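Local coordinates for extracellular haem-binding protein (Streptomyces reticuli, PDB 3FPW) that binds haem outside the cell, probably degrades it, and as an oligomer interacts with its cognate two-component sensor kinase, at residues E82-D94 against T99-Q111. Sequence-based numbering, arbitrary orientation. Where two conformers were deposited one is given.
Sequences EKDGRHVSVAVVD and TLVTLRGDGAGPQ. With PO4 (phosphate ion), chain F.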
ATOM      1  N   GLU A  82     -18.285 -13.023 -24.738  0.50 21.08           N
ATOM      2  CA  GLU A  82     -17.578 -13.669 -25.833  0.50 22.10           C
ATOM      3  C   GLU A  82     -18.467 -13.836 -27.051  0.50 22.46           C
ATOM      4  O   GLU A  82     -17.992 -13.721 -28.184  0.50 22.60           O
ATOM      5  CB  GLU A  82     -17.036 -15.028 -25.397  0.50 22.53           C
ATOM      6  CG  GLU A  82     -15.792 -14.943 -24.542  0.50 25.05           C
ATOM      7  CD  GLU A  82     -15.354 -16.304 -24.050  0.50 23.19           C
ATOM      8  OE1 GLU A  82     -14.243 -16.407 -23.508  0.50 28.07           O
ATOM      9  OE2 GLU A  82     -16.131 -17.266 -24.197  0.50 28.51           O
ATOM     10  N   LYS A  83     -19.749 -14.100 -26.806  1.00 22.80           N
ATOM     11  CA  LYS A  83     -20.750 -14.272 -27.889  1.00 23.92           C
ATOM     12  C   LYS A  83     -20.819 -13.011 -28.737  1.00 24.03           C
ATOM     13  O   LYS A  83     -21.046 -13.072 -29.965  1.00 24.58           O
ATOM     14  CB  LYS A  83     -22.137 -14.547 -27.282  1.00 24.74           C
ATOM     15  CG  LYS A  83     -23.183 -15.116 -28.259  1.00 27.71           C
ATOM     16  CD  LYS A  83     -24.505 -15.489 -27.544  1.00 31.44           C
ATOM     17  CE  LYS A  83     -24.261 -16.270 -26.235  1.00 32.82           C
ATOM     18  NZ  LYS A  83     -25.524 -16.798 -25.604  1.00 37.39           N
ATOM     19  N   ASP A  84     -20.617 -11.868 -28.080  1.00 23.01           N
ATOM     20  CA  ASP A  84     -20.685 -10.556 -28.720  1.00 22.65           C
ATOM     21  C   ASP A  84     -19.341 -10.044 -29.198  1.00 21.85           C
ATOM     22  O   ASP A  84     -19.241  -8.928 -29.702  1.00 22.62           O
ATOM     23  CB  ASP A  84     -21.246  -9.533 -27.747  1.00 23.00           C
ATOM     24  CG  ASP A  84     -22.684  -9.791 -27.398  1.00 25.66           C
ATOM     25  OD1 ASP A  84     -23.292 -10.745 -27.951  1.00 28.98           O
ATOM     26  OD2 ASP A  84     -23.202  -9.027 -26.568  1.00 28.52           O
ATOM     27  N   GLY A  85     -18.309 -10.853 -29.050  1.00 20.88           N
ATOM     28  CA  GLY A  85     -16.968 -10.442 -29.441  1.00 20.74           C
ATOM     29  C   GLY A  85     -16.351  -9.421 -28.503  1.00 20.98           C
ATOM     30  O   GLY A  85     -15.503  -8.620 -28.927  1.00 21.74           O
ATOM     31  N   ARG A  86     -16.795  -9.416 -27.247  1.00 20.62           N
ATOM     32  CA  ARG A  86     -16.244  -8.521 -26.230  1.00 20.62           C
ATOM     33  C   ARG A  86     -15.226  -9.256 -25.363  1.00 19.94           C
ATOM     34  O   ARG A  86     -15.253 -10.487 -25.253  1.00 20.01           O
ATOM     35  CB  ARG A  86     -17.346  -7.900 -25.348  1.00 20.00           C
ATOM     36  CG  ARG A  86     -17.770  -6.470 -25.733  1.00 22.55           C
ATOM     37  CD  ARG A  86     -18.237  -6.445 -27.163  1.00 22.53           C
ATOM     38  NE  ARG A  86     -18.595  -5.125 -27.701  1.00 23.45           N
ATOM     39  CZ  ARG A  86     -19.843  -4.690 -27.815  1.00 24.55           C
ATOM     40  NH1 ARG A  86     -20.849  -5.437 -27.361  1.00 23.67           N
ATOM     41  NH2 ARG A  86     -20.093  -3.501 -28.373  1.00 23.90           N
ATOM     42  N   HIS A  87     -14.332  -8.486 -24.757  1.00 19.29           N
ATOM     43  CA  HIS A  87     -13.228  -9.043 -23.976  1.00 18.52           C
ATOM     44  C   HIS A  87     -13.275  -8.446 -22.587  1.00 17.61           C
ATOM     45  O   HIS A  87     -12.990  -7.272 -22.431  1.00 17.53           O
ATOM     46  CB  HIS A  87     -11.920  -8.645 -24.662  1.00 18.94           C
ATOM     47  CG  HIS A  87     -11.902  -9.002 -26.105  1.00 22.16           C
ATOM     48  ND1 HIS A  87     -11.640 -10.278 -26.542  1.00 25.14           N
ATOM     49  CD2 HIS A  87     -12.171  -8.266 -27.211  1.00 24.60           C
ATOM     50  CE1 HIS A  87     -11.724 -10.314 -27.863  1.00 24.92           C
ATOM     51  NE2 HIS A  87     -12.050  -9.106 -28.291  1.00 25.55           N
ATOM     52  N   VAL A  88     -13.674  -9.237 -21.591  1.00 15.55           N
ATOM     53  CA  VAL A  88     -13.997  -8.665 -20.281  1.00 14.46           C
ATOM     54  C   VAL A  88     -13.319  -9.447 -19.187  1.00 13.71           C
ATOM     55  O   VAL A  88     -12.897 -10.587 -19.398  1.00 14.18           O
ATOM     56  CB  VAL A  88     -15.515  -8.652 -19.997  1.00 13.79           C
ATOM     57  CG1 VAL A  88     -16.257  -7.833 -21.085  1.00 14.08           C
ATOM     58  CG2 VAL A  88     -16.103 -10.093 -19.846  1.00 14.26           C
ATOM     59  N   SER A  89     -13.184  -8.822 -18.025  1.00 13.78           N
ATOM     60  CA  SER A  89     -12.891  -9.546 -16.807  1.00 13.71           C
ATOM     61  C   SER A  89     -14.161  -9.587 -15.980  1.00 13.04           C
ATOM     62  O   SER A  89     -15.004  -8.670 -16.057  1.00 13.27           O
ATOM     63  CB  SER A  89     -11.774  -8.865 -15.984  1.00 14.22           C
ATOM     64  OG  SER A  89     -10.526  -8.858 -16.664  1.00 15.41           O
ATOM     65  N   VAL A  90     -14.287 -10.622 -15.153  1.00 13.26           N
ATOM     66  CA  VAL A  90     -15.492 -10.816 -14.356  1.00 13.90           C
ATOM     67  C   VAL A  90     -15.072 -11.176 -12.939  1.00 13.63           C
ATOM     68  O   VAL A  90     -14.130 -11.947 -12.728  1.00 14.66           O
ATOM     69  CB  VAL A  90     -16.399 -11.937 -14.949  1.00 13.52           C
ATOM     70  CG1 VAL A  90     -17.673 -12.098 -14.121  1.00 15.64           C
ATOM     71  CG2 VAL A  90     -16.773 -11.610 -16.387  1.00 12.62           C
ATOM     72  N   ALA A  91     -15.755 -10.596 -11.962  1.00 12.59           N
ATOM     73  CA  ALA A  91     -15.490 -10.957 -10.569  1.00 12.55           C
ATOM     74  C   ALA A  91     -16.781 -11.261  -9.866  1.00 12.85           C
ATOM     75  O   ALA A  91     -17.791 -10.572 -10.099  1.00 12.53           O
ATOM     76  CB  ALA A  91     -14.783  -9.830  -9.837  1.00 12.40           C
ATOM     77  N   VAL A  92     -16.744 -12.226  -8.940  1.00 12.54           N
ATOM     78  CA  VAL A  92     -17.878 -12.398  -8.029  1.00 13.00           C
ATOM     79  C   VAL A  92     -17.361 -12.154  -6.615  1.00 12.98           C
ATOM     80  O   VAL A  92     -16.379 -12.772  -6.196  1.00 13.70           O
ATOM     81  CB  VAL A  92     -18.500 -13.811  -8.142  1.00 13.71           C
ATOM     82  CG1 VAL A  92     -19.654 -14.000  -7.159  1.00 12.73           C
ATOM     83  CG2 VAL A  92     -18.949 -14.101  -9.594  1.00 13.53           C
ATOM     84  N   VAL A  93     -17.994 -11.220  -5.910  1.00 12.67           N
ATOM     85  CA  VAL A  93     -17.557 -10.809  -4.578  1.00 12.61           C
ATOM     86  C   VAL A  93     -18.687 -11.082  -3.568  1.00 12.73           C
ATOM     87  O   VAL A  93     -19.852 -10.748  -3.783  1.00 13.21           O
ATOM     88  CB  VAL A  93     -17.148  -9.299  -4.568  1.00 12.38           C
ATOM     89  CG1 VAL A  93     -16.839  -8.818  -3.143  1.00 11.66           C
ATOM     90  CG2 VAL A  93     -15.946  -9.050  -5.499  1.00 12.14           C
ATOM     91  N   ASP A  94     -18.344 -11.733  -2.468  1.00 13.08           N
ATOM     92  CA  ASP A  94     -19.310 -12.042  -1.420  1.00 13.38           C
ATOM     93  C   ASP A  94     -19.749 -10.768  -0.684  1.00 13.58           C
ATOM     94  O   ASP A  94     -19.016  -9.774  -0.622  1.00 13.45           O
ATOM     95  CB  ASP A  94     -18.623 -12.997  -0.409  1.00 13.38           C
ATOM     96  CG  ASP A  94     -19.619 -13.724   0.487  1.00 13.66           C
ATOM     97  OD1 ASP A  94     -19.951 -14.893   0.161  1.00 16.28           O
ATOM     98  OD2 ASP A  94     -20.094 -13.120   1.479  1.00 15.42           O
ATOM     99  N   THR A  99     -13.459 -11.617  -2.431  1.00 13.62           N
ATOM    100  CA  THR A  99     -13.590 -12.081  -3.813  1.00 13.42           C
ATOM    101  C   THR A  99     -13.662 -13.592  -3.809  1.00 13.35           C
ATOM    102  O   THR A  99     -12.831 -14.250  -3.194  1.00 14.30           O
ATOM    103  CB  THR A  99     -12.407 -11.628  -4.669  1.00 13.84           C
ATOM    104  OG1 THR A  99     -12.376 -10.192  -4.679  1.00 14.93           O
ATOM    105  CG2 THR A  99     -12.529 -12.132  -6.099  1.00 13.64           C
ATOM    106  N   LEU A 100     -14.667 -14.138  -4.484  1.00 12.90           N
ATOM    107  CA  LEU A 100     -14.876 -15.586  -4.586  1.00 12.81           C
ATOM    108  C   LEU A 100     -14.364 -16.163  -5.899  1.00 13.09           C
ATOM    109  O   LEU A 100     -13.811 -17.261  -5.925  1.00 13.07           O
ATOM    110  CB  LEU A 100     -16.368 -15.910  -4.504  1.00 13.09           C
ATOM    111  CG  LEU A 100     -17.105 -15.442  -3.256  1.00 13.64           C
ATOM    112  CD1 LEU A 100     -18.521 -16.013  -3.325  1.00 14.67           C
ATOM    113  CD2 LEU A 100     -16.413 -15.899  -1.990  1.00 15.50           C
ATOM    114  N   VAL A 101     -14.543 -15.418  -6.992  1.00 13.03           N
ATOM    115  CA  VAL A 101     -14.119 -15.861  -8.319  1.00 13.16           C
ATOM    116  C   VAL A 101     -13.639 -14.657  -9.115  1.00 13.45           C
ATOM    117  O   VAL A 101     -14.271 -13.602  -9.068  1.00 13.62           O
ATOM    118  CB  VAL A 101     -15.303 -16.485  -9.128  1.00 13.06           C
ATOM    119  CG1 VAL A 101     -14.879 -16.774 -10.590  1.00 14.43           C
ATOM    120  CG2 VAL A 101     -15.788 -17.752  -8.473  1.00 13.55           C
ATOM    121  N   THR A 102     -12.539 -14.815  -9.835  1.00 12.66           N
ATOM    122  CA  THR A 102     -12.184 -13.862 -10.898  1.00 13.00           C
ATOM    123  C   THR A 102     -11.825 -14.618 -12.140  1.00 13.46           C
ATOM    124  O   THR A 102     -11.227 -15.711 -12.080  1.00 12.46           O
ATOM    125  CB  THR A 102     -10.991 -12.946 -10.538  1.00 13.53           C
ATOM    126  OG1 THR A 102      -9.820 -13.739 -10.281  1.00 13.66           O
ATOM    127  CG2 THR A 102     -11.324 -12.087  -9.344  1.00 12.63           C
ATOM    128  N   LEU A 103     -12.172 -14.026 -13.285  1.00 12.73           N
ATOM    129  CA  LEU A 103     -11.849 -14.619 -14.575  1.00 13.72           C
ATOM    130  C   LEU A 103     -11.411 -13.478 -15.466  1.00 13.76           C
ATOM    131  O   LEU A 103     -12.166 -12.508 -15.643  1.00 14.57           O
ATOM    132  CB  LEU A 103     -13.095 -15.248 -15.175  1.00 13.50           C
ATOM    133  CG  LEU A 103     -13.774 -16.397 -14.433  1.00 13.20           C
ATOM    134  CD1 LEU A 103     -15.043 -16.785 -15.223  1.00 13.92           C
ATOM    135  CD2 LEU A 103     -12.821 -17.576 -14.313  1.00 15.07           C
ATOM    136  N   ARG A 104     -10.197 -13.562 -16.000  1.00 12.86           N
ATOM    137  CA  ARG A 104      -9.712 -12.520 -16.899  1.00 13.19           C
ATOM    138  C   ARG A 104      -9.887 -12.985 -18.352  1.00 14.40           C
ATOM    139  O   ARG A 104      -9.165 -13.867 -18.814  1.00 15.05           O
ATOM    140  CB  ARG A 104      -8.227 -12.221 -16.623  1.00 13.08           C
ATOM    141  CG  ARG A 104      -7.687 -11.010 -17.435  1.00 12.30           C
ATOM    142  CD  ARG A 104      -6.191 -10.904 -17.342  1.00 15.36           C
ATOM    143  NE  ARG A 104      -5.764 -10.734 -15.962  1.00 16.66           N
ATOM    144  CZ  ARG A 104      -5.384  -9.582 -15.419  1.00 16.75           C
ATOM    145  NH1 ARG A 104      -5.343  -8.461 -16.160  1.00 17.52           N
ATOM    146  NH2 ARG A 104      -5.028  -9.558 -14.130  1.00 14.30           N
ATOM    147  N   GLY A 105     -10.835 -12.382 -19.061  1.00 15.80           N
ATOM    148  CA  GLY A 105     -11.054 -12.726 -20.469  1.00 16.30           C
ATOM    149  C   GLY A 105      -9.848 -12.560 -21.372  1.00 16.79           C
ATOM    150  O   GLY A 105      -9.032 -11.663 -21.195  1.00 15.35           O
ATOM    151  N   ASP A 106      -9.748 -13.421 -22.386  1.00 17.68           N
ATOM    152  CA  ASP A 106      -8.697 -13.262 -23.383  1.00 18.91           C
ATOM    153  C   ASP A 106      -8.809 -11.880 -24.007  1.00 18.63           C
ATOM    154  O   ASP A 106      -9.880 -11.505 -24.468  1.00 18.90           O
ATOM    155  CB  ASP A 106      -8.844 -14.321 -24.486  1.00 19.24           C
ATOM    156  CG  ASP A 106      -8.781 -15.774 -23.957  1.00 20.22           C
ATOM    157  OD1 ASP A 106      -8.151 -16.029 -22.912  1.00 21.78           O
ATOM    158  OD2 ASP A 106      -9.359 -16.672 -24.611  1.00 24.73           O
ATOM    159  N   GLY A 107      -7.721 -11.121 -23.997  1.00 18.10           N
ATOM    160  CA  GLY A 107      -7.717  -9.815 -24.641  1.00 18.03           C
ATOM    161  C   GLY A 107      -8.331  -8.696 -23.816  1.00 17.56           C
ATOM    162  O   GLY A 107      -8.416  -7.566 -24.278  1.00 18.02           O
ATOM    163  N   ALA A 108      -8.754  -9.000 -22.595  1.00 17.09           N
ATOM    164  CA  ALA A 108      -9.386  -7.965 -21.764  1.00 16.36           C
ATOM    165  C   ALA A 108      -8.359  -6.902 -21.360  1.00 15.98           C
ATOM    166  O   ALA A 108      -7.206  -7.242 -21.066  1.00 16.36           O
ATOM    167  CB  ALA A 108     -10.020  -8.589 -20.540  1.00 16.38           C
ATOM    168  N   GLY A 109      -8.754  -5.627 -21.335  1.00 16.13           N
ATOM    169  CA  GLY A 109      -7.810  -4.578 -20.956  1.00 15.50           C
ATOM    170  C   GLY A 109      -7.279  -4.767 -19.547  1.00 15.00           C
ATOM    171  O   GLY A 109      -7.934  -5.367 -18.700  1.00 15.68           O
ATOM    172  N   PRO A 110      -6.073  -4.247 -19.276  1.00 14.95           N
ATOM    173  CA  PRO A 110      -5.430  -4.534 -18.012  1.00 14.59           C
ATOM    174  C   PRO A 110      -6.102  -3.822 -16.853  1.00 14.94           C
ATOM    175  O   PRO A 110      -5.916  -4.215 -15.699  1.00 15.86           O
ATOM    176  CB  PRO A 110      -4.007  -4.022 -18.212  1.00 14.45           C
ATOM    177  CG  PRO A 110      -4.107  -2.976 -19.283  1.00 13.66           C
ATOM    178  CD  PRO A 110      -5.275  -3.382 -20.157  1.00 14.66           C
ATOM    179  N   GLN A 111      -6.884  -2.796 -17.160  1.00 15.79           N
ATOM    180  CA  GLN A 111      -7.613  -2.075 -16.120  1.00 15.79           C
ATOM    181  C   GLN A 111      -8.874  -2.837 -15.706  1.00 15.98           C
ATOM    182  O   GLN A 111      -9.492  -2.531 -14.680  1.00 17.15           O
ATOM    183  CB  GLN A 111      -8.017  -0.691 -16.654  1.00 15.60           C
ATOM    184  CG  GLN A 111      -9.373  -0.627 -17.347  1.00 17.73           C
ATOM    185  CD  GLN A 111      -9.537  -1.425 -18.635  1.00 19.11           C
ATOM    186  OE1 GLN A 111     -10.680  -1.645 -19.088  1.00 24.27           O
ATOM    187  NE2 GLN A 111      -8.447  -1.886 -19.214  1.00 14.31           N
TER
HETATM  188  P   PO4 F 161      -4.480 -13.032 -24.208  1.00 58.78           P
HETATM  189  O1  PO4 F 161      -4.658 -13.052 -25.714  1.00 56.89           O
HETATM  190  O2  PO4 F 161      -3.025 -12.804 -23.839  1.00 57.35           O
HETATM  191  O3  PO4 F 161      -5.300 -11.904 -23.609  1.00 56.73           O
HETATM  192  O4  PO4 F 161      -4.942 -14.360 -23.642  1.00 57.12           O
HETATM  193  O   HOH W   1     -12.100 -15.009 -22.904  1.00 27.09           O
HETATM  194  O   HOH W   2     -11.101  -4.877 -22.733  1.00 23.89           O
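Strands 89-94 and 99-104 pair as an antiparallel beta hairpin, and 99-104 is one of the two outermost strands of the sheet within this chain. Val90 and Leu103 exchange two backbone bonds, from N to O each way, both 2.9 Å. Val92 N then donates to Val101 O, while Val92 O takes Leu100 N at 2.8 Å and, weakly, Val101 N at 3.3 Å. Leu100 and Val101 both face Val92, a classic beta bulge. Leu100, with CG anti to its carbonyl carbon (chi1 -58°), lays CD1 and CD2 obliquely across Asp94, CD2 lying 4.0 Å from Asp94 CB. A glycine here would probably uncover CB of Asp94, which CD1 and CD2 now cover. Val90, Val92, Val101 and Leu103 share one face, where Val90, Val101 and Leu103 touch helix 67-83; Ser89, Ala91 and Val93 turn to helix 112-126. Beyond the strands, His87 ND1 donates to Asp106 O at 3.0 Å, a bent bond (135° at the hydrogen) with the oxygen 25° out of the ring plane. The type II turn Gly105-Ala108 presents Gly107 N to a phosphate ion. Residues 101-103 also pair antiparallel with a second subunit, so this is an edge hairpin continuing the sheet of an HbpS-like fold across a subunit interface.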